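Probable phenazine-specific methyltransferase (Pseudomonas aeruginosa, PDB 2IP2) transfers a methyl group from S-adenosyl-L-methionine to phenazine-1-carboxylate, giving 5-methylphenazine-1-carboxylate on the route to the virulence pigment pyocyanin. Local coordinates at residues 69-74 / 79-84; 152-157 / 178-183; 273-278 / 282-287. All blocks are in the same frame, centred on the assembly; numbering follows the deposited sequence. Where two conformers were deposited one is given.

Contact 1. Residues 69-74 / 79-84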
# COMPACT_ATOMS: atom_id res chain seq x y z
N GLU A 69 10.24 7.88 7.67
CA GLU A 69 11.66 7.47 7.80
C GLU A 69 12.29 6.99 6.52
O GLU A 69 13.25 6.22 6.52
CB GLU A 69 11.84 6.43 8.94
CG GLU A 69 11.47 7.06 10.28
CD GLU A 69 11.64 6.10 11.46
OE1 GLU A 69 12.29 5.03 11.27
OE2 GLU A 69 11.09 6.43 12.53
N ILE A 70 11.78 7.48 5.41
CA ILE A 70 12.37 7.20 4.11
C ILE A 70 13.48 8.17 3.80
O ILE A 70 14.60 7.74 3.51
CB ILE A 70 11.31 7.05 3.02
CG1 ILE A 70 10.61 5.69 3.29
CG2 ILE A 70 11.96 7.09 1.61
CD1 ILE A 70 9.35 5.41 2.56
N PHE A 71 13.22 9.47 3.83
CA PHE A 71 14.36 10.42 3.90
C PHE A 71 14.46 11.01 5.33
O PHE A 71 13.63 10.70 6.19
CB PHE A 71 14.15 11.59 2.90
CG PHE A 71 14.20 11.16 1.45
CD1 PHE A 71 15.41 10.92 0.82
CD2 PHE A 71 13.02 10.95 0.70
CE1 PHE A 71 15.49 10.52 -0.48
CE2 PHE A 71 13.10 10.53 -0.69
CZ PHE A 71 14.36 10.29 -1.26
N GLN A 72 15.44 11.90 5.57
CA GLN A 72 15.52 12.62 6.85
C GLN A 72 15.91 14.07 6.65
O GLN A 72 16.25 14.47 5.54
CB GLN A 72 16.51 11.95 7.84
CG GLN A 72 18.02 12.01 7.44
CD GLN A 72 18.94 11.22 8.40
OE1 GLN A 72 19.72 10.39 7.97
NE2 GLN A 72 18.85 11.52 9.68
N GLY A 73 15.85 14.83 7.74
CA GLY A 73 16.21 16.25 7.74
C GLY A 73 15.05 17.10 7.31
O GLY A 73 13.91 16.66 7.35
N ASP A 74 15.34 18.31 6.84
CA ASP A 74 14.28 19.28 6.51
C ASP A 74 14.78 20.25 5.48
O ASP A 74 15.94 20.20 5.18
CB ASP A 74 13.76 19.99 7.78
CG ASP A 74 14.79 20.90 8.45
OD1 ASP A 74 15.76 21.37 7.84
OD2 ASP A 74 14.59 21.17 9.65
N TYR A 79 17.73 18.19 3.28
CA TYR A 79 17.30 16.78 3.33
C TYR A 79 18.51 15.87 3.22
O TYR A 79 19.53 16.29 2.67
CB TYR A 79 16.39 16.50 2.15
CG TYR A 79 15.07 17.18 2.27
CD1 TYR A 79 14.19 16.88 3.33
CD2 TYR A 79 14.68 18.12 1.33
CE1 TYR A 79 12.95 17.55 3.46
CE2 TYR A 79 13.44 18.78 1.42
CZ TYR A 79 12.57 18.47 2.46
OH TYR A 79 11.37 19.14 2.58
N ALA A 80 18.38 14.61 3.63
CA ALA A 80 19.51 13.69 3.57
C ALA A 80 18.95 12.27 3.42
O ALA A 80 17.82 11.99 3.85
CB ALA A 80 20.38 13.81 4.89
N ASN A 81 19.73 11.38 2.82
CA ASN A 81 19.31 9.98 2.74
C ASN A 81 19.32 9.24 4.09
O ASN A 81 20.01 9.67 5.04
CB ASN A 81 20.16 9.27 1.67
CG ASN A 81 19.68 9.60 0.27
OD1 ASN A 81 18.49 9.42 -0.03
ND2 ASN A 81 20.56 10.16 -0.57
N THR A 82 18.56 8.14 4.15
CA THR A 82 18.50 7.20 5.27
C THR A 82 18.92 5.82 4.72
O THR A 82 19.02 5.67 3.49
CB THR A 82 17.09 7.15 5.87
OG1 THR A 82 16.14 6.76 4.85
CG2 THR A 82 16.68 8.53 6.51
N PRO A 83 19.23 4.83 5.60
CA PRO A 83 19.43 3.49 5.01
C PRO A 83 18.31 3.04 4.03
O PRO A 83 18.62 2.40 3.02
CB PRO A 83 19.49 2.54 6.23
CG PRO A 83 19.64 3.44 7.45
CD PRO A 83 19.49 4.88 7.05
N THR A 84 17.06 3.39 4.32
CA THR A 84 15.94 3.04 3.45
C THR A 84 16.06 3.77 2.07
O THR A 84 15.98 3.12 1.02
CB THR A 84 14.53 3.31 4.10
OG1 THR A 84 14.40 2.52 5.29
CG2 THR A 84 13.43 2.86 3.16
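The beta hairpin of the N-terminal dimerisation domain, which belongs to the winged-helix-like HTH group, pairs Q72 with A80 as an antiparallel hydrogen-bonded pair, and this pair carries the contact. Q72 N donates a hydrogen bond to A80 O at 2.9 Å, nearly straight at 160°. The return bond, from A80 N to Q72 O, is equally long but more bent, and its donor stands off the carbonyl plane of Q72. On the same side of the hairpin, Q72 CG lies 3.9 Å from A80 CB, and the Q72 chain runs antiparallel alongside T82, with CB of Q72 3.7 Å from CG2 of T82.

F71 packs against helices 6-30, 33-38 and 55-67, and Y79 against the latter two; Y79 also folds one ring face over the backbone of D74 and hydrogen-bonds through OH to D44 OD1. Where the second strand gives way to helix 83-86, T84 CG2 rests 4.0 Å from I70 CG1, and T84 also packs on L12 of the second subunit. F71 and N81 run side by side, each with CG anti to its carbonyl carbon (chi1 -66° and -78°). N81 OD1, hydrogen-bonded to S85 OG, sits at the F71 ring edge, 3.2 Å from CE1.

Contact 2. Residues 152-157 / 178-183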
# COMPACT_ATOMS: atom_id res chain seq x y z
N ALA A 152 17.29 -6.91 -7.20
CA ALA A 152 17.04 -6.60 -5.79
C ALA A 152 17.21 -7.86 -4.92
O ALA A 152 17.64 -7.79 -3.76
CB ALA A 152 15.65 -5.97 -5.60
N SER A 153 16.93 -9.01 -5.53
CA SER A 153 17.05 -10.32 -4.86
C SER A 153 18.48 -10.90 -4.83
O SER A 153 18.71 -11.95 -4.24
CB SER A 153 16.03 -11.30 -5.44
OG SER A 153 14.73 -11.01 -4.90
N ASN A 154 19.43 -10.18 -5.43
CA ASN A 154 20.86 -10.45 -5.23
C ASN A 154 21.24 -10.34 -3.76
O ASN A 154 22.28 -10.86 -3.34
CB ASN A 154 21.73 -9.53 -6.11
CG ASN A 154 21.70 -9.94 -7.60
OD1 ASN A 154 21.04 -10.92 -7.98
ND2 ASN A 154 22.41 -9.19 -8.44
N LEU A 155 20.38 -9.67 -2.98
CA LEU A 155 20.53 -9.65 -1.52
C LEU A 155 20.63 -11.08 -0.97
O LEU A 155 21.47 -11.37 -0.11
CB LEU A 155 19.38 -8.88 -0.84
CG LEU A 155 19.60 -7.42 -0.43
CD1 LEU A 155 19.63 -6.47 -1.62
CD2 LEU A 155 18.55 -6.96 0.58
N ALA A 156 19.77 -11.96 -1.46
CA ALA A 156 19.74 -13.33 -0.95
C ALA A 156 20.95 -14.08 -1.50
O ALA A 156 21.65 -14.78 -0.75
CB ALA A 156 18.46 -14.02 -1.33
N PHE A 157 21.21 -13.91 -2.80
CA PHE A 157 22.32 -14.61 -3.47
C PHE A 157 23.67 -14.30 -2.83
O PHE A 157 24.52 -15.17 -2.82
CB PHE A 157 22.41 -14.25 -4.97
CG PHE A 157 21.29 -14.83 -5.83
CD1 PHE A 157 20.41 -15.81 -5.35
CD2 PHE A 157 21.12 -14.38 -7.14
CE1 PHE A 157 19.38 -16.34 -6.18
CE2 PHE A 157 20.11 -14.90 -7.97
CZ PHE A 157 19.24 -15.88 -7.48
N SER A 178 19.98 -15.52 -16.37
CA SER A 178 20.99 -14.51 -16.68
C SER A 178 22.29 -14.75 -15.92
O SER A 178 23.29 -14.14 -16.22
CB SER A 178 20.47 -13.09 -16.37
OG SER A 178 20.29 -12.91 -15.01
N GLY A 179 22.26 -15.61 -14.91
CA GLY A 179 23.48 -16.00 -14.20
C GLY A 179 23.85 -15.26 -12.94
O GLY A 179 25.01 -15.31 -12.52
N GLU A 180 22.91 -14.55 -12.31
CA GLU A 180 23.29 -13.73 -11.15
C GLU A 180 23.82 -14.53 -9.97
O GLU A 180 24.70 -14.07 -9.26
CB GLU A 180 22.12 -12.83 -10.70
CG GLU A 180 21.80 -11.73 -11.76
CD GLU A 180 22.93 -10.68 -11.89
OE1 GLU A 180 23.44 -10.19 -10.87
OE2 GLU A 180 23.26 -10.28 -13.02
N LEU A 181 23.25 -15.72 -9.74
CA LEU A 181 23.70 -16.57 -8.63
C LEU A 181 25.13 -17.06 -8.83
O LEU A 181 26.00 -16.93 -7.93
CB LEU A 181 22.74 -17.76 -8.44
CG LEU A 181 23.09 -18.81 -7.38
CD1 LEU A 181 23.47 -18.20 -5.99
CD2 LEU A 181 21.95 -19.85 -7.25
N THR A 182 25.40 -17.55 -10.03
CA THR A 182 26.77 -17.94 -10.40
C THR A 182 27.73 -16.75 -10.22
O THR A 182 28.80 -16.90 -9.61
CB THR A 182 26.79 -18.45 -11.85
OG1 THR A 182 26.09 -19.72 -11.89
CG2 THR A 182 28.21 -18.67 -12.34
N LYS A 183 27.33 -15.58 -10.69
CA LYS A 183 28.21 -14.42 -10.58
C LYS A 183 28.45 -14.01 -9.12
O LYS A 183 29.59 -13.76 -8.75
CB LYS A 183 27.67 -13.26 -11.41
CG LYS A 183 28.26 -11.92 -11.07
CD LYS A 183 27.33 -10.85 -11.58
CE LYS A 183 27.32 -10.84 -13.10
NZ LYS A 183 28.21 -9.74 -13.61
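L181 lies across one face of the F157 ring, and beside this apolar pair N154 reaches over to E180; together they join the starts of helices 154-163 and 180-188. CB of L181 sits almost exactly above the ring, 3.9 Å from its centroid and 9° off the normal, a CH-pi contact. With CG turned opposite the backbone N (chi1 176°), L181 carries CD1 on across the ring to 3.9 Å from F157 CD1. On the other face, offset toward the rim, stands the carbonyl oxygen of S153, four residues earlier in the chain, while CB of E180 meets the ring at its edge, 4.0 Å from CE2.

The polar bond joins N154 ND2 to E180 OE1 at 2.8 Å. It is bent, 145° at the hydrogen, and uses the anti side of the carboxylate from well out of its plane. A bend at chi2 swings the glutamate's carboxylate back toward N154, and the amide and carboxylate planes are nearly parallel. OE2 is bound by N209, so both carboxylate oxygens are held.

Behind this layer is the Rossmann-like sheet: L181 packs on strands 170-174 and 236-240, and F157 touches S240 and R241, the latter a predicted S-adenosyl-L-methionine-binding residue.

Contact 3. Residues 273-278 / 282-287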
# COMPACT_ATOMS: atom_id res chain seq x y z
N ARG A 273 11.33 -19.25 -2.42
CA ARG A 273 10.43 -18.82 -1.32
C ARG A 273 9.48 -19.96 -0.99
O ARG A 273 8.84 -20.49 -1.86
CB ARG A 273 9.55 -17.65 -1.70
CG ARG A 273 10.26 -16.40 -2.02
CD ARG A 273 9.21 -15.21 -1.83
NE ARG A 273 10.02 -14.01 -1.93
CZ ARG A 273 10.09 -13.32 -3.04
NH1 ARG A 273 9.31 -13.65 -4.06
NH2 ARG A 273 10.88 -12.26 -3.08
N THR A 274 9.39 -20.36 0.27
CA THR A 274 8.37 -21.36 0.61
C THR A 274 7.48 -20.78 1.71
O THR A 274 7.92 -19.92 2.46
CB THR A 274 8.99 -22.68 1.14
OG1 THR A 274 9.69 -22.41 2.37
CG2 THR A 274 9.96 -23.28 0.14
N ILE A 275 6.25 -21.29 1.84
CA ILE A 275 5.29 -20.85 2.83
C ILE A 275 5.33 -21.85 4.01
O ILE A 275 5.18 -23.05 3.80
CB ILE A 275 3.85 -20.78 2.20
CG1 ILE A 275 3.80 -20.04 0.87
CG2 ILE A 275 2.86 -20.24 3.17
CD1 ILE A 275 4.16 -18.55 0.93
N SER A 276 5.61 -21.37 5.22
CA SER A 276 5.41 -22.16 6.43
C SER A 276 3.92 -22.50 6.52
O SER A 276 3.09 -21.61 6.71
CB SER A 276 5.91 -21.39 7.64
OG SER A 276 7.27 -20.98 7.47
N ALA A 277 3.58 -23.78 6.35
CA ALA A 277 2.19 -24.27 6.40
C ALA A 277 1.41 -23.95 7.70
O ALA A 277 0.22 -23.73 7.65
CB ALA A 277 2.14 -25.75 6.11
N SER A 278 2.09 -23.92 8.85
CA SER A 278 1.41 -23.60 10.10
C SER A 278 1.22 -22.09 10.24
O SER A 278 0.14 -21.60 9.92
CB SER A 278 2.07 -24.23 11.34
OG SER A 278 3.48 -24.02 11.35
N PRO A 282 3.42 -13.05 7.25
CA PRO A 282 2.54 -12.26 6.36
C PRO A 282 3.18 -11.91 5.02
O PRO A 282 2.55 -12.06 3.96
CB PRO A 282 2.25 -11.02 7.19
CG PRO A 282 2.20 -11.63 8.66
CD PRO A 282 3.41 -12.54 8.65
N MET A 283 4.44 -11.49 5.05
CA MET A 283 5.11 -11.16 3.77
C MET A 283 5.26 -12.35 2.79
O MET A 283 5.19 -12.17 1.60
CB MET A 283 6.47 -10.51 4.00
CG MET A 283 6.38 -9.06 4.45
SD MET A 283 5.39 -7.99 3.34
CE MET A 283 6.22 -8.21 1.81
N SER A 284 5.44 -13.58 3.27
CA SER A 284 5.58 -14.74 2.38
C SER A 284 4.28 -15.00 1.61
O SER A 284 4.27 -15.37 0.40
CB SER A 284 6.03 -15.98 3.19
OG SER A 284 4.93 -16.55 3.94
N VAL A 285 3.16 -14.79 2.30
CA VAL A 285 1.88 -15.05 1.71
C VAL A 285 1.49 -13.90 0.74
O VAL A 285 0.89 -14.16 -0.30
CB VAL A 285 0.79 -15.51 2.73
CG1 VAL A 285 1.19 -16.91 3.25
CG2 VAL A 285 0.61 -14.58 3.94
N LEU A 286 1.89 -12.69 1.06
CA LEU A 286 1.72 -11.58 0.11
C LEU A 286 2.51 -11.88 -1.20
O LEU A 286 1.99 -11.69 -2.34
CB LEU A 286 2.22 -10.29 0.73
CG LEU A 286 2.05 -9.01 -0.13
CD1 LEU A 286 0.60 -8.87 -0.47
CD2 LEU A 286 2.46 -7.82 0.69
N TRP A 287 3.77 -12.31 -1.05
CA TRP A 287 4.52 -12.78 -2.25
C TRP A 287 3.78 -13.88 -3.03
O TRP A 287 3.79 -13.92 -4.29
CB TRP A 287 5.91 -13.27 -1.87
CG TRP A 287 6.90 -12.18 -1.56
CD1 TRP A 287 7.53 -11.94 -0.36
CD2 TRP A 287 7.36 -11.15 -2.46
NE1 TRP A 287 8.35 -10.84 -0.47
CE2 TRP A 287 8.28 -10.35 -1.75
CE3 TRP A 287 7.10 -10.86 -3.80
CZ2 TRP A 287 8.95 -9.25 -2.35
CZ3 TRP A 287 7.80 -9.79 -4.41
CH2 TRP A 287 8.71 -9.02 -3.68
O HOH W 1 5.96 -18.64 5.63
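R273 lays its guanidinium flat on the indole of W287, the stacked cation-pi part of a contact between the loop after strand 267-272 and the first turns of helix 282-295. The two planes are 4° apart, and CZ of R273 stands 3.6 Å from the centroid of the five-membered ring of W287, 12° from its normal. The arginine chain is extended from CG to NE, which carries the charged group across to the helix. NE lies over the pyrrole side, near CD1 and CG of W287, NH2 is 3.5 Å from CE2 of W287, and NH1 lies over CD2 and CE3 of W287. The indole therefore meets nearly the whole flat group. NE also bonds to the carbonyl oxygen of M324, which limits the rotation of the guanidinium.

Apolar packing comes from I275. Its CG2 meets CG1 of V285 at 3.7 Å, the two side chains crossing at about a right angle, while CD1 presses to 3.2 Å from the carbonyl oxygen of S284. R63 and A67 of the second subunit pack on I275 and V285 respectively.

The polar link is indirect. One water accepts from S276 N at 2.8 Å and donates to S284 OG at 2.9 Å; that hydroxyl also bonds to S281 O.

No direct hydrogen bond spans the two segments, so the loop is joined to the helix by stacking, apolar contact and this single water, and the arginine's positive charge is probably stabilised by the indole face on which it lies.

Overall arrangement
Going from the N terminus, contact 1 comes first and closes the hairpin of the dimerisation domain, with four residues between its segments. Contact 2 follows in the methyltransferase domain, where its segments enclose twenty residues including strand 170-174 and bring two helix starts together. Contact 3 lies across the nine-residue connection between strand 267-272 and helix 282-295, with three residues between its segments. The three lie in series, none nested or crossed. Contacts 2 and 3 share one domain, their nearest atoms about 4 Å apart without touching, whereas the centre of contact 1 is about 28 Å and 30 Å from theirs. Contacts 1 and 3 both pack directly against the second subunit.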